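Local coordinates for cytokinin riboside 5'-monophosphate phosphoribohydrolase (Corynebacterium glutamicum, PDB 5WQ3), which belongs to the LOG-like proteins of the SLOG clan, with a Rossmann-like alpha/beta fold built on a parallel sheet, at residues Phe61-Glu66 against Leu145-Arg150; Val127-Glu132 against Lys156-Lys161. All coordinates share one frame; numbering follows the deposited sequence.

Contact 1 of 2, residues Phe61-Glu66 against Leu145-Arg150; sequences FDALHE and LGLNFR
Ala63 and Leu147 have the nearest CA atoms of the two segments, 8.4 Å apart, where helix 46-64 passes over strand 145-149. On the strand, Leu145 and Leu147 both direct their CB atoms at the helix, as alternate residues do, and the two segments together bury 166 Å², nearly all of it on these leucines, Ala63 and Leu64. Ala63 points its CB at the strand: this CB sits over the isopropyl end of Leu147, 4.0 Å from CD2 of Leu147 and 4.3 Å from that residue's CD1. A chi1 of -71° sets CG of Leu147 beside its own backbone N and opposite the carbonyl carbon, which presents both methyls to the alanine. Strand 145-149 is an outermost strand of the chain's seven-stranded parallel sheet, in a Rossmann-like order, and is bonded along one side to strand 126-131. The CB of Leu64 does not aim at the strand, but its branch reaches Leu145 methyl to methyl, CD2 of Leu64 lying 4.3 Å from CD2 of Leu145. The same Leu145 methyl is 4.4 Å from Ala63 O. Leu64 also touches Leu129 and Tyr162, so this residue faces inward while Ala63 lies nearer the surface. Beyond the strand, the backbone N of Arg150 is hydrogen-bonded to Glu56 of the same helix, and the guanidinium group of Arg150 makes salt bridges with Glu132 and with Glu223 of a second subunit.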
loop_
_atom_site.group_PDB
_atom_site.type_symbol
_atom_site.label_atom_id
_atom_site.label_comp_id
_atom_site.label_asym_id
_atom_site.label_seq_id
_atom_site.Cartn_x
_atom_site.Cartn_y
_atom_site.Cartn_z
ATOM N N PHE C 61 -18.737 48.446 40.827
ATOM C CA PHE C 61 -18.999 49.609 41.695
ATOM C C PHE C 61 -17.638 50.201 42.117
ATOM O O PHE C 61 -17.435 51.412 42.138
ATOM C CB PHE C 61 -19.840 49.295 42.973
ATOM C CG PHE C 61 -21.284 48.903 42.721
ATOM C CD1 PHE C 61 -21.887 49.007 41.443
ATOM C CD2 PHE C 61 -22.052 48.439 43.777
ATOM C CE1 PHE C 61 -23.182 48.638 41.255
ATOM C CE2 PHE C 61 -23.374 48.073 43.602
ATOM C CZ PHE C 61 -23.959 48.175 42.316
ATOM N N ASP C 62 -16.687 49.320 42.410
ATOM C CA ASP C 62 -15.364 49.731 42.779
ATOM C C ASP C 62 -14.591 50.471 41.696
ATOM O O ASP C 62 -14.042 51.506 41.945
ATOM C CB ASP C 62 -14.559 48.522 43.247
ATOM C CG ASP C 62 -13.454 48.942 44.164
ATOM O OD1 ASP C 62 -13.719 49.573 45.191
ATOM O OD2 ASP C 62 -12.322 48.781 43.778
ATOM N N ALA C 63 -14.584 49.946 40.500
ATOM C CA ALA C 63 -13.849 50.516 39.390
ATOM C C ALA C 63 -14.480 51.813 38.836
ATOM O O ALA C 63 -13.787 52.611 38.229
ATOM C CB ALA C 63 -13.811 49.514 38.264
ATOM N N LEU C 64 -15.795 51.950 38.939
ATOM C CA LEU C 64 -16.491 53.091 38.285
ATOM C C LEU C 64 -16.916 54.117 39.295
ATOM O O LEU C 64 -17.472 55.182 38.972
ATOM C CB LEU C 64 -17.710 52.595 37.526
ATOM C CG LEU C 64 -17.404 51.592 36.438
ATOM C CD1 LEU C 64 -18.678 51.033 35.792
ATOM C CD2 LEU C 64 -16.571 52.265 35.370
ATOM N N HIS C 65 -16.614 53.851 40.565
ATOM C CA HIS C 65 -17.111 54.732 41.619
ATOM C C HIS C 65 -16.698 56.174 41.347
ATOM O O HIS C 65 -17.471 57.111 41.543
ATOM C CB HIS C 65 -16.524 54.356 42.993
ATOM C CG HIS C 65 -16.980 55.259 44.067
ATOM N ND1 HIS C 65 -18.313 55.372 44.423
ATOM C CD2 HIS C 65 -16.304 56.152 44.829
ATOM C CE1 HIS C 65 -18.439 56.283 45.375
ATOM N NE2 HIS C 65 -17.235 56.773 45.638
ATOM N N GLU C 66 -15.473 56.352 40.939
ATOM C CA GLU C 66 -14.946 57.693 40.764
ATOM C C GLU C 66 -15.232 58.358 39.423
ATOM O O GLU C 66 -14.726 59.447 39.139
ATOM C CB GLU C 66 -13.457 57.665 41.020
ATOM C CG GLU C 66 -13.174 57.118 42.434
ATOM C CD GLU C 66 -11.789 57.443 42.929
ATOM O OE1 GLU C 66 -10.950 57.934 42.118
ATOM O OE2 GLU C 66 -11.556 57.206 44.142
ATOM N N LEU C 145 -10.532 52.357 29.577
ATOM C CA LEU C 145 -10.883 51.785 30.895
ATOM C C LEU C 145 -11.901 50.680 30.558
ATOM O O LEU C 145 -13.050 50.970 30.197
ATOM C CB LEU C 145 -11.451 52.827 31.875
ATOM C CG LEU C 145 -12.049 52.428 33.244
ATOM C CD1 LEU C 145 -11.003 51.780 34.141
ATOM C CD2 LEU C 145 -12.671 53.577 34.032
ATOM N N GLY C 146 -11.448 49.424 30.612
ATOM C CA GLY C 146 -12.251 48.261 30.155
ATOM C C GLY C 146 -12.609 47.420 31.339
ATOM O O GLY C 146 -11.820 47.306 32.257
ATOM N N LEU C 147 -13.842 46.939 31.415
ATOM C CA LEU C 147 -14.172 45.874 32.338
ATOM C C LEU C 147 -14.971 44.908 31.506
ATOM O O LEU C 147 -15.584 45.260 30.490
ATOM C CB LEU C 147 -15.072 46.321 33.496
ATOM C CG LEU C 147 -14.648 47.212 34.631
ATOM C CD1 LEU C 147 -14.154 48.530 34.090
ATOM C CD2 LEU C 147 -15.845 47.449 35.538
ATOM N N ASN C 148 -15.005 43.680 31.975
ATOM C CA ASN C 148 -15.689 42.591 31.297
ATOM C C ASN C 148 -16.655 41.862 32.242
ATOM O O ASN C 148 -16.289 41.488 33.336
ATOM C CB ASN C 148 -14.626 41.650 30.693
ATOM C CG ASN C 148 -14.201 42.087 29.304
ATOM O OD1 ASN C 148 -14.999 42.611 28.519
ATOM N ND2 ASN C 148 -12.958 41.892 29.001
ATOM N N PHE C 149 -17.889 41.672 31.806
ATOM C CA PHE C 149 -18.952 41.142 32.649
ATOM C C PHE C 149 -19.472 39.867 32.030
ATOM O O PHE C 149 -19.709 39.772 30.826
ATOM C CB PHE C 149 -20.145 42.121 32.762
ATOM C CG PHE C 149 -19.826 43.393 33.490
ATOM C CD1 PHE C 149 -19.243 44.438 32.844
ATOM C CD2 PHE C 149 -20.045 43.504 34.857
ATOM C CE1 PHE C 149 -18.901 45.595 33.536
ATOM C CE2 PHE C 149 -19.758 44.658 35.555
ATOM C CZ PHE C 149 -19.171 45.713 34.902
ATOM N N ARG C 150 -19.600 38.870 32.863
ATOM C CA ARG C 150 -20.344 37.679 32.545
ATOM C C ARG C 150 -21.893 37.880 32.525
ATOM O O ARG C 150 -22.589 37.239 31.768
ATOM C CB ARG C 150 -19.911 36.611 33.592
ATOM C CG ARG C 150 -20.939 35.555 33.921
ATOM C CD ARG C 150 -21.005 34.613 32.777
ATOM N NE ARG C 150 -21.584 33.324 33.103
ATOM C CZ ARG C 150 -21.414 32.268 32.319
ATOM N NH1 ARG C 150 -20.677 32.402 31.214
ATOM N NH2 ARG C 150 -21.963 31.094 32.628
#

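Contact 2 of 2, residues Val127-Glu132 against Lys156-Lys161; sequences VGLGIE and KTMFLK. With EDO (1,2-ethanediol), chain L.
Leu129 alone carries the strand's side of this contact, pushing its CD1 methyl between Met158 and Phe159 of the helix; the two segments bury 143 Å² between them, over half of it on Leu129. At the start of the helical segment, Lys156 points away from the strand; its amine forms salt bridges with Asp177 and Glu181, while its CB lies beside a 1,2-ethanediol molecule, probably from the crystallisation liquor. Thr157 OG1 is hydrogen-bonded to Phe153 O one turn earlier and accepts a weak bond from O1 of the ethanediol, 3.4 Å from Thr157 OG1. Met158 supplies only the root of its side chain: CB lies 3.6 Å from Leu129 CD1, and the two side chains cross near a right angle. A bend at chi2 (-49°) then carries the thioether off towards Phe57, Phe61 and Leu64. Phe159 meets Leu129 from the opposite direction, the leucine methyl CD1 sitting obliquely to the ring, 3.7 Å from Phe159 CE1 and 3.9 Å from its CD1. The Phe159 ring also stacks edge-to-face with Phe74. Leu160 packs on Glu181 and Met185 of helix 173-188, its CD1 3.8 Å from C1 of the ethanediol, and Lys161, whose N bonds to Thr157 O, reaches Phe61 in a cation-pi contact. Helix 152-162 belongs to the crossover from strand 145-149 back to strand 166-168, and lies over the sheet between helices 46-64 and 173-188, with Val104 and Phe149 flanking Leu129 from the neighbouring strands.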
loop_
_atom_site.group_PDB
_atom_site.type_symbol
_atom_site.label_atom_id
_atom_site.label_comp_id
_atom_site.label_asym_id
_atom_site.label_seq_id
_atom_site.Cartn_x
_atom_site.Cartn_y
_atom_site.Cartn_z
ATOM N N VAL C 127 -14.517 54.500 27.810
ATOM C CA VAL C 127 -14.844 53.380 28.711
ATOM C C VAL C 127 -15.574 52.336 27.910
ATOM O O VAL C 127 -16.407 52.687 27.090
ATOM C CB VAL C 127 -15.766 53.808 29.869
ATOM C CG1 VAL C 127 -15.986 52.655 30.847
ATOM C CG2 VAL C 127 -15.223 55.046 30.545
ATOM N N GLY C 128 -15.262 51.070 28.205
ATOM C CA GLY C 128 -15.895 49.891 27.587
ATOM C C GLY C 128 -16.280 48.864 28.639
ATOM O O GLY C 128 -15.411 48.321 29.409
ATOM N N LEU C 129 -17.566 48.559 28.689
ATOM C CA LEU C 129 -18.074 47.592 29.673
ATOM C C LEU C 129 -18.576 46.458 28.838
ATOM O O LEU C 129 -19.674 46.514 28.303
ATOM C CB LEU C 129 -19.168 48.166 30.535
ATOM C CG LEU C 129 -18.978 49.569 31.159
ATOM C CD1 LEU C 129 -20.171 49.925 32.027
ATOM C CD2 LEU C 129 -17.712 49.705 31.985
ATOM N N GLY C 130 -17.705 45.459 28.653
ATOM C CA GLY C 130 -18.017 44.362 27.783
ATOM C C GLY C 130 -18.876 43.287 28.396
ATOM O O GLY C 130 -18.944 43.114 29.635
ATOM N N ILE C 131 -19.461 42.497 27.515
ATOM C CA ILE C 131 -20.170 41.305 27.886
ATOM C C ILE C 131 -19.412 40.101 27.333
ATOM O O ILE C 131 -19.029 40.098 26.188
ATOM C CB ILE C 131 -21.593 41.380 27.350
ATOM C CG1 ILE C 131 -22.412 40.224 27.836
ATOM C CG2 ILE C 131 -21.570 41.397 25.852
ATOM C CD1 ILE C 131 -22.754 40.339 29.285
ATOM N N GLU C 132 -19.144 39.115 28.163
ATOM C CA GLU C 132 -18.344 37.997 27.723
ATOM C C GLU C 132 -19.171 37.147 26.819
ATOM O O GLU C 132 -20.210 36.702 27.188
ATOM C CB GLU C 132 -17.714 37.231 28.865
ATOM C CG GLU C 132 -18.509 36.092 29.383
ATOM C CD GLU C 132 -17.822 35.412 30.558
ATOM O OE1 GLU C 132 -16.817 35.935 31.063
ATOM O OE2 GLU C 132 -18.297 34.357 30.961
ATOM N N LYS C 156 -25.738 46.022 32.664
ATOM C CA LYS C 156 -26.790 47.037 32.380
ATOM C C LYS C 156 -26.980 47.995 33.556
ATOM O O LYS C 156 -27.265 49.167 33.354
ATOM C CB LYS C 156 -28.138 46.385 32.026
ATOM C CG LYS C 156 -28.295 45.749 30.633
ATOM C CD LYS C 156 -29.574 44.866 30.642
ATOM C CE LYS C 156 -30.385 44.927 29.345
ATOM N NZ LYS C 156 -31.794 44.418 29.513
ATOM N N THR C 157 -26.833 47.524 34.799
ATOM C CA THR C 157 -26.866 48.394 35.905
ATOM C C THR C 157 -25.763 49.484 35.823
ATOM O O THR C 157 -26.029 50.622 36.212
ATOM C CB THR C 157 -26.666 47.576 37.214
ATOM O OG1 THR C 157 -27.698 46.586 37.261
ATOM C CG2 THR C 157 -26.827 48.399 38.398
ATOM N N MET C 158 -24.540 49.125 35.385
ATOM C CA MET C 158 -23.418 50.039 35.401
ATOM C C MET C 158 -23.695 51.188 34.443
ATOM O O MET C 158 -23.336 52.318 34.750
ATOM C CB MET C 158 -22.144 49.352 34.984
ATOM C CG MET C 158 -21.649 48.164 35.815
ATOM S SD MET C 158 -21.610 48.508 37.525
ATOM C CE MET C 158 -21.780 46.841 38.205
ATOM N N PHE C 159 -24.372 50.932 33.320
ATOM C CA PHE C 159 -24.688 52.042 32.369
ATOM C C PHE C 159 -25.593 53.098 32.986
ATOM O O PHE C 159 -25.364 54.304 32.786
ATOM C CB PHE C 159 -25.324 51.524 31.086
ATOM C CG PHE C 159 -24.434 50.631 30.248
ATOM C CD1 PHE C 159 -23.184 51.008 29.884
ATOM C CD2 PHE C 159 -24.892 49.402 29.812
ATOM C CE1 PHE C 159 -22.394 50.201 29.081
ATOM C CE2 PHE C 159 -24.100 48.579 28.983
ATOM C CZ PHE C 159 -22.840 48.975 28.636
ATOM N N LEU C 160 -26.591 52.666 33.780
ATOM C CA LEU C 160 -27.531 53.558 34.391
ATOM C C LEU C 160 -26.929 54.250 35.592
ATOM O O LEU C 160 -27.231 55.399 35.860
ATOM C CB LEU C 160 -28.812 52.831 34.834
ATOM C CG LEU C 160 -29.735 52.393 33.682
ATOM C CD1 LEU C 160 -30.764 51.355 34.156
ATOM C CD2 LEU C 160 -30.396 53.643 33.081
ATOM N N LYS C 161 -26.111 53.540 36.345
ATOM C CA LYS C 161 -25.574 54.112 37.590
ATOM C C LYS C 161 -24.422 55.126 37.332
ATOM O O LYS C 161 -24.287 56.067 38.097
ATOM C CB LYS C 161 -25.051 52.976 38.524
ATOM C CG LYS C 161 -24.768 53.452 39.953
ATOM C CD LYS C 161 -24.346 52.297 40.851
ATOM C CE LYS C 161 -24.074 52.790 42.263
ATOM N NZ LYS C 161 -23.426 51.736 43.081
HETATM C C1 EDO L . -30.411 47.609 34.965
HETATM O O1 EDO L . -30.644 47.922 36.323
HETATM C C2 EDO L . -31.708 47.102 34.397
HETATM O O2 EDO L . -31.525 45.748 34.026
#

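Contacts 1 and 2 share a sheet and sit side by side, their centres about 8 Å apart. Each lays a helix on one of two adjacent strands, which are joined by several backbone hydrogen bonds, among them a probable one from Phe149 N to Gly130 O, 2.8 Å long. Contact 2 lies deeper, its centre about 8 Å from the centre of the chain against about 15 Å, and all three of its touching residues are buried; contact 1, at the sheet margin, is only partly buried. Both are apolar across the interface, but the first uses aliphatic methyls alone, whereas the second adds an aromatic ring. Leu64 and Met158 touch each other, bringing the two helices together.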